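Local coordinates for protein enoyl-CoA hydratase/carnithine racemase (Magnetospirillum magneticum, PDB 4NEK) that probably works as a delta(3)-delta(2)-enoyl-CoA isomerase of the enoyl-CoA hydratase/isomerase (crotonase) family, at residues C[9-17]-C[183-194]; C[39-50]-C[86-95]. All coordinates share one frame; numbering follows the deposited sequence.

Contact 1: residues C[9-17]-C[183-194]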
ATOM      1  N   VAL C   9       1.505  25.878  29.077  1.00 35.66           N
ATOM      2  CA  VAL C   9       1.606  26.519  27.770  1.00 37.75           C
ATOM      3  C   VAL C   9       3.045  26.846  27.418  1.00 40.13           C
ATOM      4  O   VAL C   9       3.735  27.376  28.230  1.00 42.51           O
ATOM      5  CB  VAL C   9       0.827  27.830  27.768  1.00 37.82           C
ATOM      6  CG1 VAL C   9       0.927  28.487  26.411  1.00 39.68           C
ATOM      7  CG2 VAL C   9      -0.628  27.582  28.132  1.00 37.87           C
ATOM      8  N   GLU C  10       3.483  26.541  26.198  1.00 45.34           N
ATOM      9  CA  GLU C  10       4.807  26.890  25.692  1.00 43.37           C
ATOM     10  C   GLU C  10       4.676  27.346  24.247  1.00 41.05           C
ATOM     11  O   GLU C  10       4.213  26.577  23.390  1.00 46.26           O
ATOM     12  CB  GLU C  10       5.622  25.564  25.606  1.00 50.97           C
ATOM     13  CG  GLU C  10       6.668  25.049  26.585  1.00 57.90           C
ATOM     14  CD  GLU C  10       7.141  23.670  26.116  1.00 56.83           C
ATOM     15  OE1 GLU C  10       6.907  22.652  26.801  1.00 44.51           O
ATOM     16  OE2 GLU C  10       7.750  23.624  25.035  1.00 61.28           O
ATOM     17  N   GLY C  11       5.134  28.545  23.934  1.00 37.67           N
ATOM     18  CA  GLY C  11       5.242  28.972  22.531  1.00 35.83           C
ATOM     19  C   GLY C  11       3.974  28.836  21.739  1.00 33.94           C
ATOM     20  O   GLY C  11       3.991  28.353  20.591  1.00 37.98           O
ATOM     21  N   GLY C  12       2.864  29.208  22.365  1.00 31.58           N
ATOM     22  CA  GLY C  12       1.567  29.152  21.718  1.00 30.64           C
ATOM     23  C   GLY C  12       0.852  27.796  21.746  1.00 29.25           C
ATOM     24  O   GLY C  12      -0.233  27.658  21.156  1.00 30.32           O
ATOM     25  N   VAL C  13       1.458  26.808  22.410  1.00 26.54           N
ATOM     26  CA  VAL C  13       0.955  25.459  22.435  1.00 25.95           C
ATOM     27  C   VAL C  13       0.570  25.086  23.832  1.00 26.74           C
ATOM     28  O   VAL C  13       1.382  25.133  24.738  1.00 25.72           O
ATOM     29  CB  VAL C  13       2.041  24.471  21.983  1.00 25.83           C
ATOM     30  CG1 VAL C  13       1.512  23.060  22.030  1.00 26.44           C
ATOM     31  CG2 VAL C  13       2.506  24.771  20.572  1.00 26.11           C
ATOM     32  N   GLN C  14      -0.673  24.674  24.025  1.00 29.51           N
ATOM     33  CA  GLN C  14      -1.079  24.163  25.319  1.00 27.07           C
ATOM     34  C   GLN C  14      -0.947  22.658  25.389  1.00 26.63           C
ATOM     35  O   GLN C  14      -1.661  21.945  24.717  1.00 27.76           O
ATOM     36  CB  GLN C  14      -2.493  24.511  25.642  1.00 30.17           C
ATOM     37  CG  GLN C  14      -2.771  24.086  27.068  1.00 33.02           C
ATOM     38  CD  GLN C  14      -4.000  24.736  27.652  1.00 40.52           C
ATOM     39  OE1 GLN C  14      -4.253  25.914  27.443  1.00 51.03           O
ATOM     40  NE2 GLN C  14      -4.784  23.960  28.383  1.00 44.85           N
ATOM     41  N   VAL C  15      -0.014  22.196  26.203  1.00 25.72           N
ATOM     42  CA  VAL C  15       0.271  20.812  26.349  1.00 26.08           C
ATOM     43  C   VAL C  15      -0.608  20.268  27.439  1.00 28.59           C
ATOM     44  O   VAL C  15      -0.711  20.859  28.510  1.00 33.16           O
ATOM     45  CB  VAL C  15       1.707  20.621  26.775  1.00 27.10           C
ATOM     46  CG1 VAL C  15       2.014  19.141  26.955  1.00 29.35           C
ATOM     47  CG2 VAL C  15       2.635  21.203  25.737  1.00 27.51           C
ATOM     48  N   VAL C  16      -1.287  19.178  27.146  1.00 26.82           N
ATOM     49  CA  VAL C  16      -2.245  18.564  28.058  1.00 27.04           C
ATOM     50  C   VAL C  16      -1.875  17.091  28.133  1.00 25.81           C
ATOM     51  O   VAL C  16      -1.966  16.405  27.140  1.00 27.26           O
ATOM     52  CB  VAL C  16      -3.662  18.703  27.498  1.00 25.41           C
ATOM     53  CG1 VAL C  16      -4.651  18.026  28.409  1.00 27.72           C
ATOM     54  CG2 VAL C  16      -4.038  20.174  27.331  1.00 25.14           C
ATOM     55  N   ARG C  17      -1.393  16.651  29.274  1.00 24.30           N
ATOM     56  CA  ARG C  17      -0.824  15.338  29.392  1.00 25.09           C
ATOM     57  C   ARG C  17      -1.590  14.500  30.418  1.00 29.22           C
ATOM     58  O   ARG C  17      -1.822  14.945  31.528  1.00 31.55           O
ATOM     59  CB  ARG C  17       0.627  15.417  29.831  1.00 22.95           C
ATOM     60  CG  ARG C  17       1.227  14.025  29.885  1.00 21.33           C
ATOM     61  CD  ARG C  17       2.596  14.003  30.519  1.00 20.97           C
ATOM     62  NE  ARG C  17       3.614  14.731  29.786  1.00 22.45           N
ATOM     63  CZ  ARG C  17       4.301  14.252  28.738  1.00 23.74           C
ATOM     64  NH1 ARG C  17       4.118  13.015  28.272  1.00 26.05           N
ATOM     65  NH2 ARG C  17       5.173  15.017  28.133  1.00 23.91           N
ATOM     66  N   GLU C 183       7.186  12.657  20.854  1.00 24.61           N
ATOM     67  CA  GLU C 183       6.729  13.904  21.466  1.00 27.06           C
ATOM     68  C   GLU C 183       7.346  15.120  20.797  1.00 28.97           C
ATOM     69  O   GLU C 183       6.660  16.122  20.535  1.00 27.09           O
ATOM     70  CB  GLU C 183       7.008  13.915  22.955  1.00 27.33           C
ATOM     71  CG  GLU C 183       6.167  12.904  23.728  1.00 31.01           C
ATOM     72  CD  GLU C 183       6.161  13.088  25.265  1.00 34.31           C
ATOM     73  OE1 GLU C 183       6.644  14.150  25.746  1.00 35.39           O
ATOM     74  OE2 GLU C 183       5.644  12.185  26.005  1.00 31.83           O
ATOM     75  N   GLU C 184       8.617  15.006  20.442  1.00 30.19           N
ATOM     76  CA  GLU C 184       9.290  16.093  19.752  1.00 31.98           C
ATOM     77  C   GLU C 184       8.643  16.384  18.414  1.00 29.14           C
ATOM     78  O   GLU C 184       8.471  17.517  18.006  1.00 29.15           O
ATOM     79  CB  GLU C 184      10.690  15.662  19.448  1.00 39.36           C
ATOM     80  CG  GLU C 184      11.624  16.835  19.327  1.00 56.70           C
ATOM     81  CD  GLU C 184      13.111  16.456  19.162  1.00 73.73           C
ATOM     82  OE1 GLU C 184      13.473  15.253  19.306  1.00 82.85           O
ATOM     83  OE2 GLU C 184      13.935  17.385  18.923  1.00 81.39           O
ATOM     84  N   THR C 185       8.314  15.319  17.702  1.00 26.37           N
ATOM     85  CA  THR C 185       7.748  15.456  16.373  1.00 25.01           C
ATOM     86  C   THR C 185       6.339  16.030  16.451  1.00 25.31           C
ATOM     87  O   THR C 185       5.957  16.855  15.636  1.00 23.00           O
ATOM     88  CB  THR C 185       7.680  14.088  15.704  1.00 24.14           C
ATOM     89  OG1 THR C 185       8.990  13.541  15.666  1.00 26.70           O
ATOM     90  CG2 THR C 185       7.189  14.188  14.303  1.00 24.21           C
ATOM     91  N   ALA C 186       5.543  15.533  17.397  1.00 23.40           N
ATOM     92  CA  ALA C 186       4.226  16.051  17.557  1.00 24.23           C
ATOM     93  C   ALA C 186       4.294  17.513  17.966  1.00 25.65           C
ATOM     94  O   ALA C 186       3.483  18.323  17.511  1.00 24.90           O
ATOM     95  CB  ALA C 186       3.455  15.248  18.573  1.00 25.19           C
HETATM   96  N   MSE C 187       5.275  17.852  18.793  1.00 26.57           N
HETATM   97  CA  MSE C 187       5.425  19.231  19.228  1.00 25.74           C
HETATM   98  C   MSE C 187       5.809  20.082  18.060  1.00 24.69           C
HETATM   99  O   MSE C 187       5.374  21.216  17.945  1.00 22.82           O
HETATM  100  CB  MSE C 187       6.454  19.292  20.349  1.00 28.77           C
HETATM  101  CG  MSE C 187       6.798  20.708  20.748  1.00 32.72           C
HETATM  102 SE   MSE C 187       5.242  21.766  21.421  1.00 44.72          SE
HETATM  103  CE  MSE C 187       5.466  21.304  23.329  1.00 39.30           C
ATOM    104  N   ALA C 188       6.655  19.561  17.186  1.00 22.81           N
ATOM    105  CA  ALA C 188       7.092  20.343  16.021  1.00 25.31           C
ATOM    106  C   ALA C 188       5.920  20.617  15.130  1.00 24.17           C
ATOM    107  O   ALA C 188       5.796  21.702  14.599  1.00 28.57           O
ATOM    108  CB  ALA C 188       8.189  19.619  15.229  1.00 25.39           C
ATOM    109  N   ALA C 189       5.039  19.641  14.990  1.00 22.45           N
ATOM    110  CA  ALA C 189       3.832  19.862  14.209  1.00 22.18           C
ATOM    111  C   ALA C 189       2.902  20.900  14.860  1.00 22.92           C
ATOM    112  O   ALA C 189       2.347  21.754  14.181  1.00 20.41           O
ATOM    113  CB  ALA C 189       3.119  18.556  14.017  1.00 21.81           C
ATOM    114  N   ALA C 190       2.771  20.833  16.183  1.00 22.06           N
ATOM    115  CA  ALA C 190       2.022  21.828  16.901  1.00 23.30           C
ATOM    116  C   ALA C 190       2.575  23.230  16.697  1.00 23.41           C
ATOM    117  O   ALA C 190       1.815  24.190  16.506  1.00 25.12           O
ATOM    118  CB  ALA C 190       1.997  21.496  18.382  1.00 24.39           C
ATOM    119  N   ARG C 191       3.883  23.373  16.771  1.00 25.74           N
ATOM    120  CA  ARG C 191       4.522  24.690  16.586  1.00 27.18           C
ATOM    121  C   ARG C 191       4.338  25.204  15.162  1.00 26.03           C
ATOM    122  O   ARG C 191       4.138  26.380  14.938  1.00 26.41           O
ATOM    123  CB  ARG C 191       6.011  24.633  16.870  1.00 30.04           C
ATOM    124  CG  ARG C 191       6.325  24.573  18.333  1.00 35.50           C
ATOM    125  CD  ARG C 191       7.803  24.818  18.575  1.00 41.72           C
ATOM    126  NE  ARG C 191       8.167  24.364  19.913  1.00 51.01           N
ATOM    127  CZ  ARG C 191       7.897  25.015  21.047  1.00 61.03           C
ATOM    128  NH1 ARG C 191       7.299  26.208  21.039  1.00 69.45           N
ATOM    129  NH2 ARG C 191       8.235  24.471  22.210  1.00 60.10           N
ATOM    130  N   LYS C 192       4.392  24.313  14.204  1.00 24.90           N
ATOM    131  CA  LYS C 192       4.217  24.728  12.855  1.00 24.83           C
ATOM    132  C   LYS C 192       2.779  25.259  12.681  1.00 25.20           C
ATOM    133  O   LYS C 192       2.564  26.261  12.025  1.00 25.75           O
ATOM    134  CB  LYS C 192       4.529  23.575  11.933  1.00 25.82           C
ATOM    135  CG  LYS C 192       4.594  24.008  10.513  1.00 29.12           C
ATOM    136  CD  LYS C 192       5.091  22.915   9.569  1.00 33.75           C
ATOM    137  CE  LYS C 192       4.953  23.404   8.125  1.00 34.46           C
ATOM    138  NZ  LYS C 192       5.786  22.608   7.172  1.00 39.21           N
ATOM    139  N   LEU C 193       1.792  24.606  13.286  1.00 23.43           N
ATOM    140  CA  LEU C 193       0.447  25.139  13.273  1.00 24.25           C
ATOM    141  C   LEU C 193       0.357  26.462  14.033  1.00 25.45           C
ATOM    142  O   LEU C 193      -0.368  27.380  13.627  1.00 22.24           O
ATOM    143  CB  LEU C 193      -0.529  24.166  13.898  1.00 25.20           C
ATOM    144  CG  LEU C 193      -0.856  22.947  13.058  1.00 26.46           C
ATOM    145  CD1 LEU C 193      -1.618  21.933  13.876  1.00 28.40           C
ATOM    146  CD2 LEU C 193      -1.668  23.328  11.843  1.00 27.82           C
ATOM    147  N   ALA C 194       1.091  26.562  15.132  1.00 25.40           N
ATOM    148  CA  ALA C 194       0.993  27.739  15.967  1.00 28.88           C
ATOM    149  C   ALA C 194       1.598  28.936  15.262  1.00 31.91           C
ATOM    150  O   ALA C 194       1.232  30.061  15.571  1.00 31.07           O
ATOM    151  CB  ALA C 194       1.680  27.520  17.313  1.00 30.08           C
TER
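R17 and E183 form a two-pronged salt bridge. NH1 of R17 gives a hydrogen bond to OE2 of E183 at 2.9 Å, and NH2 of R17 gives one to OE1 of E183, also at 2.9 Å. Both bonds are nearly straight. The carboxylate lies at the guanidinium edge, but its own plane is turned by 34°. Each oxygen is met on its syn side. NH1 of R17 also bonds to the backbone O of G55, so both E183 and G55 hold this group.

At the hairpin end, OE2 of E10 makes a salt bridge with NH2 of R191, 3.0 Å away. SE of M187 lies over one face of that guanidinium, nearer its edge than its centre.

Between the two charged pairs the contact is apolar. CG1 of V13 meets SE of M187 at 4.0 Å, and both V13 methyls touch CB of A190. The M187 chain leaves with CG anti to the backbone N (chi1 173°) and then bends at chi2 and chi3. This carries CE to CG2 of V15, at 3.7 Å.

G11 and G12 form the centre of a type I' turn from E10 to V13. The turn brings the backbone close to A194, whose CB is 4.1 Å from O of G11. L52 and L54 of the next strand pack beside V13 and V15. Helix 179-194 packs on the edge hairpin of the crotonase-fold sheet, running roughly antiparallel to strand 13-17.

Contact 2: residues C[39-50]-C[86-95]; sequences FAKGEADDDVNV and AVAGARKPVV
K92 sends an extended side chain between the end of helix 29-44 and the turn that follows it. Its NZ gives hydrogen bonds to O of G42 at 2.9 Å and to O of V48 at 2.7 Å. The bond to G42 lies in the carbonyl plane, while the one to V48 is tilted 26° from it. A weak bond reaches O of E43. O of V48 also accepts from R198 NH1. With an alanine here, the G42 carbonyl would probably lose this donor, that of V48 would keep only R198 of the two, and a gap would open where the long chain ran.

The E43 carboxylate takes two backbone amides of the loop that leads into strand 94-98. OE1 of E43 accepts from N of R91 at 2.9 Å, and OE2 of E43 uses its syn lone pair for N of K92 at 3.0 Å. A bend at chi2 (-80°) folds the carboxylate back to these two neighbouring amides.

F39 fills the apolar side. CG2 of V87 lies over one ring face, 4.0 Å from the centroid, in a CH-pi contact. CG2 of V94 and CB of A90 meet the ring edge. The ring also stacks with F51.

The whole joins the end of helix 29-44 to the end of helix 79-88, the loop after it and the start of strand 94-98, within the alternating strands and helices of the crotonase fold.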
ATOM      1  N   PHE C  39      -9.247  22.257  28.141  1.00 26.21           N
ATOM      2  CA  PHE C  39      -9.729  22.735  26.860  1.00 29.49           C
ATOM      3  C   PHE C  39     -10.454  24.038  26.954  1.00 29.79           C
ATOM      4  O   PHE C  39     -10.262  24.896  26.131  1.00 31.29           O
ATOM      5  CB  PHE C  39     -10.587  21.684  26.148  1.00 31.64           C
ATOM      6  CG  PHE C  39      -9.756  20.732  25.370  1.00 35.62           C
ATOM      7  CD1 PHE C  39      -9.056  19.710  26.025  1.00 39.26           C
ATOM      8  CD2 PHE C  39      -9.549  20.922  24.029  1.00 37.57           C
ATOM      9  CE1 PHE C  39      -8.215  18.857  25.338  1.00 41.21           C
ATOM     10  CE2 PHE C  39      -8.718  20.065  23.323  1.00 36.63           C
ATOM     11  CZ  PHE C  39      -8.040  19.041  23.982  1.00 40.25           C
ATOM     12  N   ALA C  40     -11.279  24.215  27.977  1.00 31.60           N
ATOM     13  CA  ALA C  40     -12.009  25.475  28.153  1.00 30.24           C
ATOM     14  C   ALA C  40     -11.021  26.620  28.390  1.00 29.78           C
ATOM     15  O   ALA C  40     -11.113  27.680  27.788  1.00 32.84           O
ATOM     16  CB  ALA C  40     -12.991  25.363  29.304  1.00 28.70           C
ATOM     17  N   LYS C  41     -10.023  26.384  29.209  1.00 31.13           N
ATOM     18  CA  LYS C  41      -9.035  27.413  29.428  1.00 35.05           C
ATOM     19  C   LYS C  41      -8.292  27.755  28.123  1.00 33.66           C
ATOM     20  O   LYS C  41      -8.188  28.923  27.738  1.00 32.82           O
ATOM     21  CB  LYS C  41      -8.091  26.970  30.540  1.00 40.84           C
ATOM     22  CG  LYS C  41      -6.758  27.688  30.468  1.00 57.20           C
ATOM     23  CD  LYS C  41      -5.601  27.132  31.317  1.00 67.44           C
ATOM     24  CE  LYS C  41      -4.215  27.207  30.629  1.00 66.10           C
ATOM     25  NZ  LYS C  41      -3.938  28.431  29.812  1.00 62.82           N
ATOM     26  N   GLY C  42      -7.803  26.729  27.427  1.00 30.61           N
ATOM     27  CA  GLY C  42      -7.036  26.942  26.227  1.00 28.77           C
ATOM     28  C   GLY C  42      -7.860  27.635  25.177  1.00 28.25           C
ATOM     29  O   GLY C  42      -7.378  28.504  24.473  1.00 29.20           O
ATOM     30  N   GLU C  43      -9.117  27.264  25.063  1.00 30.69           N
ATOM     31  CA  GLU C  43      -9.988  27.868  24.046  1.00 34.65           C
ATOM     32  C   GLU C  43     -10.179  29.349  24.271  1.00 36.24           C
ATOM     33  O   GLU C  43     -10.261  30.086  23.302  1.00 33.48           O
ATOM     34  CB  GLU C  43     -11.345  27.176  23.984  1.00 37.64           C
ATOM     35  CG  GLU C  43     -11.310  25.860  23.210  1.00 42.51           C
ATOM     36  CD  GLU C  43     -11.353  26.061  21.696  1.00 48.42           C
ATOM     37  OE1 GLU C  43     -12.438  26.398  21.146  1.00 57.48           O
ATOM     38  OE2 GLU C  43     -10.306  25.871  21.044  1.00 52.35           O
ATOM     39  N   ALA C  44     -10.195  29.769  25.536  1.00 38.33           N
ATOM     40  CA  ALA C  44     -10.362  31.184  25.915  1.00 40.30           C
ATOM     41  C   ALA C  44      -9.054  31.959  26.031  1.00 38.84           C
ATOM     42  O   ALA C  44      -9.058  33.174  25.963  1.00 36.98           O
ATOM     43  CB  ALA C  44     -11.096  31.275  27.227  1.00 37.12           C
ATOM     44  N   ASP C  45      -7.929  31.262  26.131  1.00 38.09           N
ATOM     45  CA  ASP C  45      -6.637  31.922  26.323  1.00 38.00           C
ATOM     46  C   ASP C  45      -6.026  32.421  25.022  1.00 40.73           C
ATOM     47  O   ASP C  45      -5.663  31.653  24.111  1.00 41.48           O
ATOM     48  CB  ASP C  45      -5.680  30.940  26.992  1.00 41.80           C
ATOM     49  CG  ASP C  45      -4.333  31.561  27.378  1.00 44.27           C
ATOM     50  OD1 ASP C  45      -4.029  32.712  26.954  1.00 46.26           O
ATOM     51  OD2 ASP C  45      -3.571  30.852  28.101  1.00 44.51           O
ATOM     52  N   ASP C  46      -5.843  33.716  24.964  1.00 39.37           N
ATOM     53  CA  ASP C  46      -5.257  34.347  23.822  1.00 42.57           C
ATOM     54  C   ASP C  46      -3.789  33.974  23.572  1.00 38.60           C
ATOM     55  O   ASP C  46      -3.296  34.137  22.477  1.00 38.10           O
ATOM     56  CB  ASP C  46      -5.381  35.835  24.001  1.00 51.71           C
ATOM     57  CG  ASP C  46      -5.058  36.600  22.725  1.00 58.99           C
ATOM     58  OD1 ASP C  46      -4.642  36.103  21.678  1.00 71.89           O
ATOM     59  OD2 ASP C  46      -5.157  37.780  22.775  1.00 72.09           O
ATOM     60  N   ASP C  47      -3.084  33.464  24.550  1.00 38.34           N
ATOM     61  CA  ASP C  47      -1.701  33.021  24.307  1.00 42.65           C
ATOM     62  C   ASP C  47      -1.607  31.632  23.717  1.00 36.29           C
ATOM     63  O   ASP C  47      -0.519  31.156  23.414  1.00 32.44           O
ATOM     64  CB  ASP C  47      -0.919  32.995  25.621  1.00 50.25           C
ATOM     65  CG  ASP C  47      -0.790  34.372  26.248  1.00 56.32           C
ATOM     66  OD1 ASP C  47      -0.428  35.311  25.522  1.00 59.57           O
ATOM     67  OD2 ASP C  47      -1.060  34.506  27.453  1.00 63.58           O
ATOM     68  N   VAL C  48      -2.739  30.965  23.600  1.00 33.66           N
ATOM     69  CA  VAL C  48      -2.790  29.614  23.061  1.00 32.00           C
ATOM     70  C   VAL C  48      -3.329  29.567  21.627  1.00 29.52           C
ATOM     71  O   VAL C  48      -4.419  30.052  21.355  1.00 27.86           O
ATOM     72  CB  VAL C  48      -3.693  28.766  23.907  1.00 31.35           C
ATOM     73  CG1 VAL C  48      -3.900  27.408  23.256  1.00 34.67           C
ATOM     74  CG2 VAL C  48      -3.077  28.608  25.269  1.00 32.03           C
ATOM     75  N   ASN C  49      -2.544  28.984  20.737  1.00 27.98           N
ATOM     76  CA  ASN C  49      -2.953  28.788  19.374  1.00 28.55           C
ATOM     77  C   ASN C  49      -3.307  27.359  19.033  1.00 28.62           C
ATOM     78  O   ASN C  49      -4.116  27.146  18.135  1.00 25.73           O
ATOM     79  CB  ASN C  49      -1.831  29.198  18.447  1.00 31.23           C
ATOM     80  CG  ASN C  49      -1.619  30.698  18.424  1.00 32.48           C
ATOM     81  OD1 ASN C  49      -2.344  31.463  19.051  1.00 34.35           O
ATOM     82  ND2 ASN C  49      -0.667  31.120  17.647  1.00 31.72           N
ATOM     83  N   VAL C  50      -2.723  26.399  19.752  1.00 25.79           N
ATOM     84  CA  VAL C  50      -2.857  25.003  19.413  1.00 25.18           C
ATOM     85  C   VAL C  50      -2.811  24.184  20.688  1.00 24.15           C
ATOM     86  O   VAL C  50      -2.068  24.528  21.590  1.00 25.26           O
ATOM     87  CB  VAL C  50      -1.672  24.591  18.525  1.00 26.42           C
ATOM     88  CG1 VAL C  50      -1.708  23.116  18.179  1.00 26.25           C
ATOM     89  CG2 VAL C  50      -1.695  25.390  17.252  1.00 28.30           C
ATOM     90  N   ALA C  86     -16.136  18.980  24.391  1.00 25.53           N
ATOM     91  CA  ALA C  86     -15.112  20.009  24.401  1.00 26.03           C
ATOM     92  C   ALA C  86     -14.107  19.833  23.275  1.00 26.74           C
ATOM     93  O   ALA C  86     -13.693  20.804  22.663  1.00 28.80           O
ATOM     94  CB  ALA C  86     -14.376  20.033  25.737  1.00 25.28           C
ATOM     95  N   VAL C  87     -13.683  18.602  23.014  1.00 28.32           N
ATOM     96  CA  VAL C  87     -12.711  18.362  21.953  1.00 29.51           C
ATOM     97  C   VAL C  87     -13.359  18.417  20.586  1.00 28.64           C
ATOM     98  O   VAL C  87     -12.826  19.026  19.672  1.00 33.51           O
ATOM     99  CB  VAL C  87     -12.021  17.014  22.115  1.00 33.29           C
ATOM    100  CG1 VAL C  87     -11.043  16.801  20.981  1.00 33.34           C
ATOM    101  CG2 VAL C  87     -11.284  16.980  23.440  1.00 34.05           C
ATOM    102  N   ALA C  88     -14.495  17.769  20.436  1.00 29.37           N
ATOM    103  CA  ALA C  88     -15.209  17.793  19.177  1.00 30.81           C
ATOM    104  C   ALA C  88     -15.529  19.210  18.744  1.00 34.11           C
ATOM    105  O   ALA C  88     -15.460  19.503  17.575  1.00 35.30           O
ATOM    106  CB  ALA C  88     -16.481  16.994  19.274  1.00 31.52           C
ATOM    107  N   GLY C  89     -15.867  20.082  19.688  1.00 35.54           N
ATOM    108  CA  GLY C  89     -16.195  21.471  19.376  1.00 33.37           C
ATOM    109  C   GLY C  89     -15.029  22.460  19.450  1.00 35.49           C
ATOM    110  O   GLY C  89     -15.218  23.660  19.227  1.00 37.51           O
ATOM    111  N   ALA C  90     -13.816  21.998  19.742  1.00 33.13           N
ATOM    112  CA  ALA C  90     -12.700  22.938  19.873  1.00 33.05           C
ATOM    113  C   ALA C  90     -12.422  23.664  18.585  1.00 33.24           C
ATOM    114  O   ALA C  90     -12.246  23.036  17.539  1.00 34.07           O
ATOM    115  CB  ALA C  90     -11.447  22.225  20.332  1.00 33.40           C
ATOM    116  N   ARG C  91     -12.366  24.987  18.659  1.00 32.59           N
ATOM    117  CA  ARG C  91     -12.122  25.821  17.480  1.00 34.61           C
ATOM    118  C   ARG C  91     -10.654  25.814  17.092  1.00 30.71           C
ATOM    119  O   ARG C  91     -10.301  25.893  15.922  1.00 31.14           O
ATOM    120  CB  ARG C  91     -12.624  27.240  17.739  1.00 40.03           C
ATOM    121  CG  ARG C  91     -14.135  27.323  18.002  1.00 45.75           C
ATOM    122  CD  ARG C  91     -14.999  27.458  16.730  1.00 58.96           C
ATOM    123  NE  ARG C  91     -14.599  28.532  15.789  1.00 70.31           N
ATOM    124  CZ  ARG C  91     -15.325  29.023  14.768  1.00 71.50           C
ATOM    125  NH1 ARG C  91     -14.798  29.973  14.001  1.00 67.90           N
ATOM    126  NH2 ARG C  91     -16.561  28.598  14.500  1.00 74.57           N
ATOM    127  N   LYS C  92      -9.787  25.707  18.072  1.00 28.16           N
ATOM    128  CA  LYS C  92      -8.358  25.673  17.808  1.00 26.71           C
ATOM    129  C   LYS C  92      -7.889  24.259  17.470  1.00 23.85           C
ATOM    130  O   LYS C  92      -8.512  23.290  17.831  1.00 21.93           O
ATOM    131  CB  LYS C  92      -7.563  26.214  19.005  1.00 27.08           C
ATOM    132  CG  LYS C  92      -7.932  27.638  19.369  1.00 29.34           C
ATOM    133  CD  LYS C  92      -7.179  28.191  20.601  1.00 30.15           C
ATOM    134  CE  LYS C  92      -7.702  29.578  20.955  1.00 28.01           C
ATOM    135  NZ  LYS C  92      -7.039  30.163  22.129  1.00 31.69           N
ATOM    136  N   PRO C  93      -6.780  24.163  16.781  1.00 23.60           N
ATOM    137  CA  PRO C  93      -6.266  22.877  16.362  1.00 23.87           C
ATOM    138  C   PRO C  93      -5.787  22.034  17.504  1.00 22.43           C
ATOM    139  O   PRO C  93      -5.345  22.561  18.522  1.00 20.90           O
ATOM    140  CB  PRO C  93      -5.050  23.223  15.488  1.00 24.65           C
ATOM    141  CG  PRO C  93      -5.196  24.663  15.141  1.00 25.68           C
ATOM    142  CD  PRO C  93      -5.979  25.288  16.256  1.00 24.82           C
ATOM    143  N   VAL C  94      -5.841  20.726  17.285  1.00 21.78           N
ATOM    144  CA  VAL C  94      -5.530  19.742  18.305  1.00 22.89           C
ATOM    145  C   VAL C  94      -4.640  18.666  17.686  1.00 23.03           C
ATOM    146  O   VAL C  94      -4.979  18.072  16.689  1.00 21.29           O
ATOM    147  CB  VAL C  94      -6.817  19.088  18.803  1.00 23.31           C
ATOM    148  CG1 VAL C  94      -6.522  18.041  19.848  1.00 23.29           C
ATOM    149  CG2 VAL C  94      -7.790  20.132  19.350  1.00 23.54           C
ATOM    150  N   VAL C  95      -3.474  18.476  18.272  1.00 23.78           N
ATOM    151  CA  VAL C  95      -2.525  17.479  17.818  1.00 22.65           C
ATOM    152  C   VAL C  95      -2.389  16.452  18.914  1.00 21.53           C
ATOM    153  O   VAL C  95      -2.378  16.819  20.077  1.00 22.86           O
ATOM    154  CB  VAL C  95      -1.148  18.131  17.623  1.00 23.15           C
ATOM    155  CG1 VAL C  95      -0.098  17.086  17.212  1.00 22.12           C
ATOM    156  CG2 VAL C  95      -1.236  19.242  16.589  1.00 21.95           C
TER

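In the fold
From the N terminus the chain forms the hairpin of strands 5-10 and 13-18, then helix 29-44. Its end and the loop into strand 50-54 give the first side of contact 2. The end of helix 79-88 and the start of strand 94-98 come back to it and close a loop of 35 residues. Contact 1 closes much later, when helix 179-194 comes back to the hairpin. Contact 2 is therefore nested inside contact 1. The two meet at the backbone: O of G12 lies 2.7 Å from N of N49, a probable hydrogen bond, and strand 13-18 pairs with strand 50-54. A194 O also accepts from N49 ND2. Together they tie early and late helices to one sheet.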